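Local atomic coordinates of esterase (Xanthomonas oryzae pv. oryzae, PDB entry 3H2G), a protein that hydrolyses ester bonds in the rice cell wall and, as a cell wall-degrading enzyme, contributes to the virulence of a bacterial rice pathogen. Residues A238-Q243 with N248-P253; I54-E59 with Y135-H140; P296-D301 with P306-R311. All coordinates share one frame; numbering follows the deposited sequence.

Contact 1 of 3, residues A238-Q243 with N248-P253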
# COMPACT_ATOMS: atom_id res chain seq x y z
N ALA A 238 0.57 13.38 3.38
CA ALA A 238 1.12 13.60 2.04
C ALA A 238 2.00 14.85 1.94
O ALA A 238 3.09 14.80 1.38
CB ALA A 238 -0.01 13.69 1.02
N ILE A 239 1.51 15.96 2.49
CA ILE A 239 2.26 17.22 2.44
C ILE A 239 3.58 17.13 3.21
O ILE A 239 4.64 17.49 2.69
CB ILE A 239 1.40 18.38 3.01
CG1 ILE A 239 0.21 18.63 2.08
CG2 ILE A 239 2.26 19.65 3.16
CD1 ILE A 239 -0.82 19.60 2.64
N VAL A 240 3.50 16.66 4.45
CA VAL A 240 4.69 16.52 5.29
C VAL A 240 5.71 15.57 4.66
O VAL A 240 6.91 15.86 4.64
CB VAL A 240 4.30 16.02 6.71
CG1 VAL A 240 5.53 15.65 7.50
CG2 VAL A 240 3.51 17.11 7.44
N ALA A 241 5.23 14.44 4.15
CA ALA A 241 6.11 13.46 3.53
C ALA A 241 6.76 13.99 2.25
O ALA A 241 7.95 13.81 2.04
CB ALA A 241 5.35 12.17 3.23
N MET A 242 5.97 14.65 1.40
CA MET A 242 6.52 15.18 0.16
C MET A 242 7.57 16.26 0.44
O MET A 242 8.52 16.41 -0.32
CB MET A 242 5.41 15.74 -0.73
CG MET A 242 4.53 14.66 -1.35
SD MET A 242 5.45 13.49 -2.38
CE MET A 242 4.23 12.20 -2.64
N GLN A 243 7.39 17.00 1.53
CA GLN A 243 8.36 18.02 1.91
C GLN A 243 9.66 17.33 2.33
O GLN A 243 10.75 17.76 1.96
CB GLN A 243 7.83 18.89 3.05
CG GLN A 243 8.87 19.80 3.70
CD GLN A 243 9.61 20.67 2.70
OE1 GLN A 243 9.02 21.20 1.77
NE2 GLN A 243 10.92 20.81 2.88
N ASN A 248 10.90 20.80 -1.24
CA ASN A 248 10.61 21.91 -2.13
C ASN A 248 9.24 22.56 -1.93
O ASN A 248 8.75 23.24 -2.83
CB ASN A 248 10.73 21.44 -3.59
CG ASN A 248 9.74 20.35 -3.93
OD1 ASN A 248 8.96 19.91 -3.08
ND2 ASN A 248 9.76 19.91 -5.19
N ILE A 249 8.63 22.36 -0.77
CA ILE A 249 7.32 22.96 -0.52
C ILE A 249 7.38 24.13 0.45
O ILE A 249 6.84 25.20 0.16
CB ILE A 249 6.32 21.92 0.03
CG1 ILE A 249 6.24 20.72 -0.92
CG2 ILE A 249 4.93 22.55 0.15
CD1 ILE A 249 5.40 19.57 -0.40
N TYR A 250 8.04 23.93 1.59
CA TYR A 250 8.14 24.98 2.59
C TYR A 250 9.37 24.88 3.49
O TYR A 250 9.95 23.81 3.65
CB TYR A 250 6.88 24.98 3.47
CG TYR A 250 6.67 23.69 4.25
CD1 TYR A 250 7.40 23.41 5.41
CD2 TYR A 250 5.73 22.74 3.83
CE1 TYR A 250 7.20 22.22 6.13
CE2 TYR A 250 5.53 21.55 4.53
CZ TYR A 250 6.26 21.30 5.68
OH TYR A 250 6.05 20.13 6.38
N LEU A 251 9.76 26.02 4.06
CA LEU A 251 10.90 26.06 4.98
C LEU A 251 10.32 25.83 6.37
O LEU A 251 10.90 25.13 7.20
CB LEU A 251 11.59 27.42 4.92
CG LEU A 251 12.73 27.64 5.92
CD1 LEU A 251 13.88 26.68 5.62
CD2 LEU A 251 13.21 29.09 5.85
N GLU A 252 9.16 26.45 6.62
CA GLU A 252 8.46 26.33 7.89
C GLU A 252 7.03 25.88 7.59
O GLU A 252 6.40 26.38 6.66
CB GLU A 252 8.41 27.68 8.62
CG GLU A 252 9.77 28.32 8.84
CD GLU A 252 9.68 29.61 9.63
OE1 GLU A 252 8.91 30.51 9.21
OE2 GLU A 252 10.38 29.74 10.66
N PRO A 253 6.49 24.92 8.37
CA PRO A 253 5.13 24.41 8.17
C PRO A 253 4.06 25.49 8.15
O PRO A 253 3.00 25.31 7.55
CB PRO A 253 4.96 23.44 9.34
CG PRO A 253 6.35 22.97 9.61
CD PRO A 253 7.15 24.24 9.50
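Gln243 and Ile249 mark the closest approach of the two backbones, with Gln243 CA and Ile249 CA 5.6 Å apart, where the irregular chain 248-253 turns back beside the end of helix 231-246. The chain then draws away from the helix: Val240 CA and Pro253 CA are 8.4 Å apart. The Gln243 side chain reaches across to the loop. Its CG stands anti to the backbone N (chi1 168°), and the bend at chi2 swings the amide over the passing loop. Gln243 OE1 there accepts two backbone hydrogen bonds. Ile249 N donates to Gln243 OE1 over 2.8 Å in the carbonyl plane, whereas Tyr250 N reaches the same OE1 of Gln243 from above that plane over 2.9 Å, with a nearly straight N-H...O angle of 166°. Two donors on one oxygen limit how far the amide can turn and satisfy two successive amide groups of a loop without regular structure. Helix and loop belong to a largely helical insertion between strands 198-205 and 328-332 of an alpha/beta-hydrolase core, the place where many members of the fold carry a lid or cap. The methylene chain of Gln243 also works: its CG sits over one face of the Tyr250 ring, 3.8 Å from the ring centroid, in a CH-pi contact. Pro253 CA lies over the opposite face, and Ile239 CG2 meets the ring at its edge, 4.0 Å from Tyr250 CE2. Tyr250 is thus held on two faces and a rim, and its hydroxyl runs on past Val240 to a hydrogen bond with Glu266. On the other flank, Ile249 CD1 dips toward the helix and touches Met242 CB at 3.8 Å. Next to it Asn248 ND2 is hydrogen-bonded to Asp313 of helix 309-316.

Contact 2 of 3, residues I54-E59 with Y135-H140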
# COMPACT_ATOMS: atom_id res chain seq x y z
N ILE A 54 17.58 0.99 0.01
CA ILE A 54 18.04 2.35 -0.27
C ILE A 54 17.04 3.42 0.13
O ILE A 54 15.84 3.17 0.21
CB ILE A 54 18.36 2.55 -1.77
CG1 ILE A 54 17.17 2.09 -2.62
CG2 ILE A 54 19.64 1.81 -2.14
CD1 ILE A 54 17.28 2.45 -4.09
N GLY A 55 17.56 4.62 0.37
CA GLY A 55 16.72 5.75 0.72
C GLY A 55 16.25 6.42 -0.57
O GLY A 55 16.51 5.90 -1.66
N VAL A 56 15.59 7.56 -0.45
CA VAL A 56 15.08 8.25 -1.63
C VAL A 56 16.18 8.85 -2.51
O VAL A 56 15.93 9.20 -3.66
CB VAL A 56 14.08 9.38 -1.24
CG1 VAL A 56 12.95 8.80 -0.39
CG2 VAL A 56 14.80 10.48 -0.48
N GLU A 57 17.38 8.96 -1.96
CA GLU A 57 18.51 9.50 -2.72
C GLU A 57 19.47 8.38 -3.10
O GLU A 57 20.59 8.63 -3.52
CB GLU A 57 19.25 10.56 -1.90
CG GLU A 57 18.43 11.80 -1.56
CD GLU A 57 17.83 12.45 -2.79
OE1 GLU A 57 18.51 12.52 -3.83
OE2 GLU A 57 16.66 12.91 -2.72
N GLY A 58 19.01 7.14 -2.93
CA GLY A 58 19.83 5.99 -3.27
C GLY A 58 20.87 5.64 -2.23
O GLY A 58 21.71 4.77 -2.46
N GLU A 59 20.82 6.31 -1.08
CA GLU A 59 21.78 6.07 -0.01
C GLU A 59 21.37 4.83 0.79
O GLU A 59 20.22 4.41 0.77
CB GLU A 59 21.85 7.28 0.92
CG GLU A 59 20.70 7.39 1.92
CD GLU A 59 19.46 8.05 1.35
OE1 GLU A 59 19.18 7.91 0.14
OE2 GLU A 59 18.74 8.71 2.13
N TYR A 135 12.00 9.47 8.28
CA TYR A 135 10.60 9.77 7.97
C TYR A 135 10.09 8.72 7.00
O TYR A 135 10.87 7.90 6.52
CB TYR A 135 10.47 11.15 7.31
CG TYR A 135 11.19 11.28 5.98
CD1 TYR A 135 12.56 11.57 5.93
CD2 TYR A 135 10.52 11.06 4.77
CE1 TYR A 135 13.23 11.66 4.70
CE2 TYR A 135 11.18 11.14 3.55
CZ TYR A 135 12.53 11.44 3.52
OH TYR A 135 13.19 11.49 2.31
N HIS A 136 8.79 8.72 6.73
CA HIS A 136 8.25 7.77 5.77
C HIS A 136 7.87 8.50 4.50
O HIS A 136 7.06 9.44 4.53
CB HIS A 136 7.00 7.05 6.30
CG HIS A 136 6.33 6.21 5.25
ND1 HIS A 136 5.02 6.40 4.86
CD2 HIS A 136 6.83 5.24 4.45
CE1 HIS A 136 4.74 5.59 3.86
NE2 HIS A 136 5.82 4.87 3.59
N PRO A 137 8.45 8.10 3.36
CA PRO A 137 8.15 8.74 2.07
C PRO A 137 6.77 8.27 1.60
O PRO A 137 6.66 7.46 0.68
CB PRO A 137 9.27 8.24 1.16
CG PRO A 137 10.39 7.88 2.11
CD PRO A 137 9.63 7.22 3.23
N TYR A 138 5.73 8.79 2.24
CA TYR A 138 4.36 8.44 1.92
C TYR A 138 4.02 8.74 0.45
O TYR A 138 4.27 9.83 -0.04
CB TYR A 138 3.42 9.23 2.85
CG TYR A 138 1.95 8.91 2.74
CD1 TYR A 138 1.49 7.60 2.82
CD2 TYR A 138 1.01 9.94 2.61
CE1 TYR A 138 0.12 7.31 2.77
CE2 TYR A 138 -0.36 9.66 2.56
CZ TYR A 138 -0.80 8.35 2.64
OH TYR A 138 -2.15 8.07 2.58
N LEU A 139 3.47 7.74 -0.24
CA LEU A 139 3.08 7.85 -1.64
C LEU A 139 4.21 8.20 -2.61
O LEU A 139 3.97 8.81 -3.66
CB LEU A 139 1.94 8.87 -1.77
CG LEU A 139 0.66 8.46 -1.02
CD1 LEU A 139 -0.35 9.60 -1.01
CD2 LEU A 139 0.07 7.22 -1.69
N HIS A 140 5.43 7.81 -2.25
CA HIS A 140 6.60 8.05 -3.09
C HIS A 140 6.87 6.76 -3.87
O HIS A 140 7.43 5.80 -3.34
CB HIS A 140 7.81 8.40 -2.22
CG HIS A 140 9.04 8.71 -3.01
ND1 HIS A 140 10.23 8.03 -2.83
CD2 HIS A 140 9.29 9.63 -3.97
CE1 HIS A 140 11.15 8.51 -3.64
NE2 HIS A 140 10.60 9.49 -4.35
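Val56 makes every contact that segment 54-59 has with segment 135-140, and all of them are van der Waals packing. Its CG1, beside the backbone N (chi1 -56°), touches both Pro137 and His140: Val56 CG1 lies 3.7 Å from Pro137 CG and 3.7 Å from His140 CE1, meeting the imidazole obliquely. The second branch, Val56 CG2, comes to 3.4 Å from Tyr135 OH, the two side chains approaching from opposite directions. Polar bonds shape each loop separately. A type I turn from Gly55 to Gly58, with a 3.1 Å bond from Gly58 N to Gly55 O, links strands 43-54 and 60-71, and the 2.7 Å bond from Gly55 N to Glu59 O closes the hairpin loop around it. Glu59 folds back over the same turn, where its OE1 accepts a hydrogen bond from Glu57 N on the syn lone pair. In segment 135-140, Pro137 centres an inverse gamma turn and also begins a type II turn ending at His140; both Pro137 and His140 point their CB toward segment 54-59. His140 ND1 is hydrogen-bonded to Ser143, which steadies the imidazole at the N-cap of helix 141-162. The tip of the beta hairpin therefore rests at the start of this helix, while Tyr135 stacks on His244 of helix 231-246 and Pro137 packs against Thr245 of that same helix, leaving the loop 135-140 between hairpin and helix.

Contact 3 of 3, residues P296-D301 with P306-R311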
# COMPACT_ATOMS: atom_id res chain seq x y z
N PRO A 296 -5.20 29.87 3.97
CA PRO A 296 -6.10 30.20 2.86
C PRO A 296 -5.39 30.32 1.51
O PRO A 296 -5.94 29.92 0.48
CB PRO A 296 -6.74 31.51 3.31
CG PRO A 296 -6.78 31.35 4.81
CD PRO A 296 -5.40 30.80 5.10
N GLY A 297 -4.18 30.87 1.52
CA GLY A 297 -3.42 31.01 0.29
C GLY A 297 -3.11 29.67 -0.36
O GLY A 297 -3.38 29.46 -1.54
N PHE A 298 -2.52 28.77 0.43
CA PHE A 298 -2.18 27.44 -0.05
C PHE A 298 -3.44 26.69 -0.48
O PHE A 298 -3.45 25.99 -1.50
CB PHE A 298 -1.47 26.65 1.05
CG PHE A 298 -1.19 25.21 0.69
CD1 PHE A 298 -0.15 24.88 -0.16
CD2 PHE A 298 -1.99 24.19 1.21
CE1 PHE A 298 0.11 23.55 -0.51
CE2 PHE A 298 -1.74 22.85 0.87
CZ PHE A 298 -0.69 22.53 0.01
N TYR A 299 -4.49 26.84 0.32
CA TYR A 299 -5.74 26.14 0.05
C TYR A 299 -6.39 26.53 -1.29
O TYR A 299 -6.97 25.68 -1.96
CB TYR A 299 -6.73 26.36 1.20
CG TYR A 299 -7.89 25.40 1.16
CD1 TYR A 299 -7.68 24.02 1.23
CD2 TYR A 299 -9.20 25.85 0.99
CE1 TYR A 299 -8.74 23.12 1.12
CE2 TYR A 299 -10.27 24.96 0.88
CZ TYR A 299 -10.03 23.60 0.94
OH TYR A 299 -11.08 22.72 0.81
N SER A 300 -6.30 27.80 -1.67
CA SER A 300 -6.90 28.22 -2.94
C SER A 300 -5.93 27.99 -4.10
O SER A 300 -6.36 27.73 -5.23
CB SER A 300 -7.31 29.69 -2.89
OG SER A 300 -6.18 30.55 -2.79
N ASP A 301 -4.64 28.05 -3.82
CA ASP A 301 -3.60 27.87 -4.84
C ASP A 301 -3.48 26.45 -5.38
O ASP A 301 -3.34 26.24 -6.58
CB ASP A 301 -2.24 28.30 -4.28
CG ASP A 301 -1.15 28.32 -5.34
OD1 ASP A 301 -1.22 29.19 -6.24
OD2 ASP A 301 -0.23 27.48 -5.27
N PRO A 306 -1.33 24.68 -11.27
CA PRO A 306 -0.55 23.46 -11.50
C PRO A 306 0.91 23.59 -11.06
O PRO A 306 1.60 22.59 -10.89
CB PRO A 306 -0.71 23.21 -13.01
CG PRO A 306 -0.98 24.57 -13.56
CD PRO A 306 -1.91 25.17 -12.54
N ALA A 307 1.37 24.82 -10.88
CA ALA A 307 2.75 25.06 -10.46
C ALA A 307 2.93 24.90 -8.95
O ALA A 307 4.06 24.93 -8.45
CB ALA A 307 3.20 26.46 -10.89
N ASN A 308 1.83 24.74 -8.22
CA ASN A 308 1.90 24.56 -6.77
C ASN A 308 2.90 23.42 -6.52
O ASN A 308 2.76 22.34 -7.10
CB ASN A 308 0.52 24.18 -6.21
CG ASN A 308 0.52 24.05 -4.70
OD1 ASN A 308 0.22 25.01 -3.98
ND2 ASN A 308 0.86 22.88 -4.21
N PRO A 309 3.92 23.65 -5.67
CA PRO A 309 4.94 22.64 -5.36
C PRO A 309 4.46 21.31 -4.81
O PRO A 309 5.02 20.26 -5.15
CB PRO A 309 5.87 23.38 -4.40
CG PRO A 309 4.95 24.34 -3.71
CD PRO A 309 4.11 24.86 -4.86
N PHE A 310 3.44 21.33 -3.95
CA PHE A 310 2.93 20.08 -3.40
C PHE A 310 2.25 19.32 -4.53
O PHE A 310 2.42 18.11 -4.67
CB PHE A 310 1.93 20.35 -2.27
CG PHE A 310 1.20 19.13 -1.80
CD1 PHE A 310 1.90 17.99 -1.39
CD2 PHE A 310 -0.19 19.10 -1.77
CE1 PHE A 310 1.22 16.84 -0.97
CE2 PHE A 310 -0.88 17.97 -1.34
CZ PHE A 310 -0.17 16.83 -0.94
N ARG A 311 1.49 20.05 -5.35
CA ARG A 311 0.80 19.45 -6.49
C ARG A 311 1.82 18.82 -7.44
O ARG A 311 1.60 17.72 -7.95
CB ARG A 311 -0.01 20.52 -7.21
CG ARG A 311 -0.87 20.00 -8.34
CD ARG A 311 -1.86 21.06 -8.78
NE ARG A 311 -2.50 20.73 -10.05
CZ ARG A 311 -3.45 21.47 -10.61
NH1 ARG A 311 -3.87 22.58 -10.01
NH2 ARG A 311 -3.96 21.12 -11.79
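Asn308 and Phe310 are the residues of 306-311 that meet helix 296-304, touching Asp301 and Phe298. The segment starts at its surface end with Pro306, whose CA lies over the centre of the Arg311 guanidinium, so the first and last residues of the stretch close on each other. Asn308 follows at the N-cap position of helix 309-316. Its side chain, with CG anti to the backbone N (chi1 -177°), is directed toward helix 296-304, and Asn308 CB comes 3.5 Å from Asp301 OD2. Carboxylate and amide are turned 45° against each other. The Phe298 and Asn308 side chains cross at about a right angle, the ring and amide planes 54° apart, while Asp301 OD1 has its own hydrogen bond to Asn305 in the connecting turn. Two residues on, Phe310 brings CD2 to the edge of the Phe298 ring, 3.9 Å from Phe298 CZ, and Phe310 CB lies 4.1 Å from Phe298 CE1. The two phenyl groups form a small apolar floor that is continued by Ile239 of helix 231-246, which touches both. Arg311, in an extended conformation, forms a salt bridge with Glu212 through NE, and its NH1 is hydrogen-bonded to the carbonyl oxygen of Phe302, tying the start of the second helix to the end of the first. These are two consecutive short helices joined by a tight connection, the second N-capped by Asn308, with Phe298 and Phe310 packed between them, in the helical insertion of an alpha/beta-hydrolase fold.

Along the chain the order is contact 2, contact 1, contact 3, in series. Contact 1 is the middle one in space as well, its centre 14 Å from that of contact 2 and 12 Å from that of contact 3, whose own centres are 23 Å apart and whose atoms do not touch. Helix 231-246 does the joining: Ala238, Ala241 and Met242 pack on His136 and Tyr138 of contact 2, and Ala238 and Ile239 on Phe310 of contact 3. The row runs from the hairpin and helix 141-162 of the hydrolase core outward into the helical insertion, so one helix packs on the core-side loop at one end and on helix 309-316 at the other. This is consistent with a cap-like module seated beside the core.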